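Cytosol aminopeptidase (Coxiella burnetii, PDB 3IJ3) probably acts as a manganese-dependent aminopeptidase of the M17 family, removing residues from the N-terminus of peptides. Local coordinates at residues Ala202-Leu212 / Pro230-Gly238. Numbering follows the deposited sequence.
Sequences AKVKIIESKDL and PLLIDLKWG. With SO4 (sulfate ion), chain G.
Ala202 sets its CB at the edge of the Trp237 indole, near the ring plane, and 3.9 Å from Trp237 CB; Ile287 and Met288 of helix 275-289 also touch the Trp237 side chain. A second flat group at the contact is the carboxylate of Asp234, whose side chain lies beside that of Lys205 and points the same way. With CG of Asp234 anti to the backbone N (chi1 -173°), OD2 comes 3.4 Å from Lys205 CE. Its salt bridge to Lys205 NZ is long, 3.8 Å, and water 1, a donor to OD2, is only weakly held by that ammonium group. Arg297, on the neighbouring strand 295-305, is the stronger partner of OD2.

On the same face Lys203 and Lys236 lie side by side, CG of Lys203 against CB of Lys236 at 3.7 Å. Lys203 bends at chi3 (90°) while Lys236 stays extended, and the two ammonium groups hold different oxygens of one sulfate: Lys203 NZ to O1 at 2.7 Å, Lys236 NZ to O3 at 2.6 Å. Lys236 also has a salt bridge to Glu349. Arg295 is a third donor to the anion, which probably came from the crystallisation liquor. Farther along, Ile207 and Leu232 run side by side and both touch Phe216, and Leu212, from the helix that follows strand 203-208, rests CD1 on Leu232 CB.

The other face is greasy. Ile206 CD1 packs on Ile233 CG1 at 3.9 Å, while Val204 spreads its two methyls between Ile233 and Leu235; helix 186-200 covers all four.

Between the two faces, three pairs of backbone hydrogen bonds join Lys203 to Lys236, Lys205 to Asp234 and Ile207 to Leu232, the straightest being Ile207 N to Leu232 O (2.8 Å, 174°). Strand 231-237 pairs in turn with strand 295-305, so this regular ladder forms the antiparallel margin of the mixed, helix-flanked sheet in the M17 catalytic domain.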
loop_
_atom_site.group_PDB
_atom_site.type_symbol
_atom_site.label_atom_id
_atom_site.label_comp_id
_atom_site.label_asym_id
_atom_site.label_seq_id
_atom_site.Cartn_x
_atom_site.Cartn_y
_atom_site.Cartn_z
ATOM N N ALA A 202 27.870 -42.546 7.582
ATOM C CA ALA A 202 28.471 -41.293 7.094
ATOM C C ALA A 202 28.884 -40.529 8.351
ATOM O O ALA A 202 28.366 -40.817 9.438
ATOM C CB ALA A 202 27.480 -40.466 6.300
ATOM N N LYS A 203 29.843 -39.611 8.231
ATOM C CA LYS A 203 30.310 -38.822 9.366
ATOM C C LYS A 203 29.642 -37.447 9.306
ATOM O O LYS A 203 29.434 -36.912 8.216
ATOM C CB LYS A 203 31.862 -38.658 9.369
ATOM C CG LYS A 203 32.412 -37.762 8.258
ATOM C CD LYS A 203 33.852 -37.126 8.482
ATOM C CE LYS A 203 35.002 -37.935 7.994
ATOM N NZ LYS A 203 36.257 -37.106 8.068
ATOM N N VAL A 204 29.284 -36.909 10.460
ATOM C CA VAL A 204 28.659 -35.596 10.539
ATOM C C VAL A 204 29.340 -34.743 11.596
ATOM O O VAL A 204 29.553 -35.185 12.741
ATOM C CB VAL A 204 27.162 -35.689 10.895
ATOM C CG1 VAL A 204 26.520 -34.285 10.908
ATOM C CG2 VAL A 204 26.428 -36.598 9.912
ATOM N N LYS A 205 29.660 -33.515 11.200
ATOM C CA LYS A 205 30.253 -32.511 12.052
ATOM C C LYS A 205 29.237 -31.362 12.112
ATOM O O LYS A 205 28.692 -30.992 11.091
ATOM C CB LYS A 205 31.574 -32.011 11.399
ATOM C CG LYS A 205 32.160 -30.782 12.026
ATOM C CD LYS A 205 33.570 -30.493 11.525
ATOM C CE LYS A 205 33.647 -30.133 10.082
ATOM N NZ LYS A 205 35.060 -29.768 9.758
ATOM N N ILE A 206 28.997 -30.822 13.301
ATOM C CA ILE A 206 28.113 -29.674 13.488
ATOM C C ILE A 206 28.974 -28.527 13.998
ATOM O O ILE A 206 29.631 -28.655 15.048
ATOM C CB ILE A 206 27.027 -29.961 14.520
ATOM C CG1 ILE A 206 26.235 -31.225 14.158
ATOM C CG2 ILE A 206 26.108 -28.734 14.703
ATOM C CD1 ILE A 206 25.513 -31.163 12.845
ATOM N N ILE A 207 28.994 -27.439 13.233
ATOM C CA ILE A 207 29.745 -26.248 13.585
ATOM C C ILE A 207 28.730 -25.277 14.207
ATOM O O ILE A 207 27.762 -24.875 13.568
ATOM C CB ILE A 207 30.469 -25.626 12.381
ATOM C CG1 ILE A 207 31.396 -26.673 11.739
ATOM C CG2 ILE A 207 31.265 -24.355 12.823
ATOM C CD1 ILE A 207 32.246 -26.127 10.565
ATOM N N GLU A 208 28.953 -24.939 15.483
ATOM C CA GLU A 208 28.042 -24.061 16.277
ATOM C C GLU A 208 28.728 -22.915 17.018
ATOM O O GLU A 208 29.949 -22.761 16.977
ATOM C CB GLU A 208 27.397 -24.892 17.407
ATOM C CG GLU A 208 26.605 -26.121 17.012
ATOM C CD GLU A 208 26.158 -26.928 18.236
ATOM O OE1 GLU A 208 25.623 -26.340 19.223
ATOM O OE2 GLU A 208 26.332 -28.161 18.210
ATOM N N SER A 209 27.903 -22.097 17.686
ATOM C CA SER A 209 28.367 -21.087 18.620
ATOM C C SER A 209 29.625 -20.342 18.264
ATOM O O SER A 209 29.693 -19.769 17.184
ATOM C CB SER A 209 28.466 -21.735 20.009
ATOM O OG SER A 209 27.226 -22.296 20.384
ATOM N N LYS A 210 30.645 -20.362 19.124
ATOM C CA LYS A 210 31.845 -19.571 18.893
ATOM C C LYS A 210 32.664 -19.957 17.696
ATOM O O LYS A 210 33.233 -19.096 17.037
ATOM C CB LYS A 210 32.735 -19.524 20.157
ATOM C CG LYS A 210 32.052 -18.836 21.351
ATOM C CD LYS A 210 31.724 -17.361 21.040
ATOM C CE LYS A 210 30.814 -16.711 22.084
ATOM N NZ LYS A 210 30.367 -15.348 21.628
ATOM N N ASP A 211 32.726 -21.238 17.370
ATOM C CA ASP A 211 33.522 -21.613 16.215
ATOM C C ASP A 211 32.802 -21.126 14.950
ATOM O O ASP A 211 33.439 -20.732 13.999
ATOM C CB ASP A 211 33.799 -23.138 16.143
ATOM C CG ASP A 211 35.061 -23.445 15.369
ATOM O OD1 ASP A 211 36.095 -22.762 15.632
ATOM O OD2 ASP A 211 35.045 -24.362 14.535
ATOM N N LEU A 212 31.472 -21.163 14.950
ATOM C CA LEU A 212 30.708 -20.696 13.810
ATOM C C LEU A 212 30.907 -19.166 13.667
ATOM O O LEU A 212 31.153 -18.636 12.593
ATOM C CB LEU A 212 29.218 -20.969 14.006
ATOM C CG LEU A 212 28.388 -20.664 12.756
ATOM C CD1 LEU A 212 28.477 -21.884 11.752
ATOM C CD2 LEU A 212 26.964 -20.340 13.131
ATOM N N PRO A 230 22.222 -20.478 15.297
ATOM C CA PRO A 230 22.619 -20.976 13.985
ATOM C C PRO A 230 23.722 -22.016 14.048
ATOM O O PRO A 230 24.498 -22.064 15.014
ATOM C CB PRO A 230 23.116 -19.716 13.292
ATOM C CG PRO A 230 23.714 -18.906 14.386
ATOM C CD PRO A 230 22.765 -19.131 15.549
ATOM N N LEU A 231 23.811 -22.812 12.992
ATOM C CA LEU A 231 24.850 -23.838 12.894
ATOM C C LEU A 231 25.106 -24.214 11.448
ATOM O O LEU A 231 24.364 -23.809 10.551
ATOM C CB LEU A 231 24.468 -25.035 13.744
ATOM C CG LEU A 231 23.136 -25.715 13.482
ATOM C CD1 LEU A 231 23.350 -26.713 12.359
ATOM C CD2 LEU A 231 22.555 -26.454 14.670
ATOM N N LEU A 232 26.201 -24.934 11.234
ATOM C CA LEU A 232 26.540 -25.468 9.932
ATOM C C LEU A 232 26.667 -26.973 10.082
ATOM O O LEU A 232 27.371 -27.464 10.967
ATOM C CB LEU A 232 27.847 -24.886 9.397
ATOM C CG LEU A 232 28.378 -25.478 8.090
ATOM C CD1 LEU A 232 27.437 -25.193 6.904
ATOM C CD2 LEU A 232 29.763 -24.949 7.819
ATOM N N ILE A 233 25.926 -27.694 9.260
ATOM C CA ILE A 233 25.967 -29.165 9.218
ATOM C C ILE A 233 26.909 -29.567 8.071
ATOM O O ILE A 233 26.720 -29.104 6.951
ATOM C CB ILE A 233 24.562 -29.726 8.929
ATOM C CG1 ILE A 233 23.579 -29.256 9.990
ATOM C CG2 ILE A 233 24.577 -31.283 8.850
ATOM C CD1 ILE A 233 22.119 -29.288 9.518
ATOM N N ASP A 234 27.849 -30.482 8.340
ATOM C CA ASP A 234 28.868 -30.929 7.370
ATOM C C ASP A 234 28.968 -32.449 7.424
ATOM O O ASP A 234 29.497 -33.000 8.388
ATOM C CB ASP A 234 30.199 -30.258 7.736
ATOM C CG ASP A 234 31.336 -30.494 6.716
ATOM O OD1 ASP A 234 31.151 -31.202 5.721
ATOM O OD2 ASP A 234 32.452 -29.918 6.933
ATOM N N LEU A 235 28.378 -33.112 6.437
ATOM C CA LEU A 235 28.379 -34.571 6.338
ATOM C C LEU A 235 29.314 -35.051 5.248
ATOM O O LEU A 235 29.391 -34.435 4.168
ATOM C CB LEU A 235 26.950 -35.093 6.080
ATOM C CG LEU A 235 26.727 -36.591 5.742
ATOM C CD1 LEU A 235 25.285 -37.026 6.022
ATOM C CD2 LEU A 235 27.079 -36.900 4.265
ATOM N N LYS A 236 30.026 -36.155 5.514
ATOM C CA LYS A 236 30.906 -36.766 4.525
ATOM C C LYS A 236 30.686 -38.274 4.452
ATOM O O LYS A 236 30.440 -38.931 5.459
ATOM C CB LYS A 236 32.388 -36.478 4.788
ATOM C CG LYS A 236 32.753 -35.038 4.521
ATOM C CD LYS A 236 34.231 -34.738 4.692
ATOM C CE LYS A 236 34.546 -33.360 4.086
ATOM N NZ LYS A 236 35.997 -33.007 4.146
ATOM N N TRP A 237 30.812 -38.802 3.244
ATOM C CA TRP A 237 30.653 -40.232 2.986
ATOM C C TRP A 237 31.395 -40.642 1.741
ATOM O O TRP A 237 31.551 -39.861 0.819
ATOM C CB TRP A 237 29.156 -40.547 2.795
ATOM C CG TRP A 237 28.797 -41.922 2.314
ATOM C CD1 TRP A 237 28.407 -42.960 3.080
ATOM C CD2 TRP A 237 28.760 -42.387 0.950
ATOM N NE1 TRP A 237 28.137 -44.062 2.297
ATOM C CE2 TRP A 237 28.330 -43.730 0.983
ATOM C CE3 TRP A 237 29.018 -41.792 -0.291
ATOM C CZ2 TRP A 237 28.180 -44.504 -0.182
ATOM C CZ3 TRP A 237 28.882 -42.554 -1.443
ATOM C CH2 TRP A 237 28.458 -43.896 -1.383
ATOM N N GLY A 238 31.865 -41.886 1.720
ATOM C CA GLY A 238 32.459 -42.421 0.520
ATOM C C GLY A 238 33.958 -42.554 0.519
ATOM O O GLY A 238 34.643 -42.058 1.416
HETATM S S SO4 G . 38.324 -35.354 4.865
HETATM O O1 SO4 G . 37.551 -35.832 6.007
HETATM O O2 SO4 G . 39.312 -36.361 4.486
HETATM O O3 SO4 G . 37.434 -35.130 3.738
HETATM O O4 SO4 G . 39.018 -34.117 5.202
HETATM O O HOH W 1 33.451 -27.534 7.810
HETATM O O HOH W 2 26.308 -19.861 16.437
HETATM O O HOH W 3 25.094 -21.785 17.468
#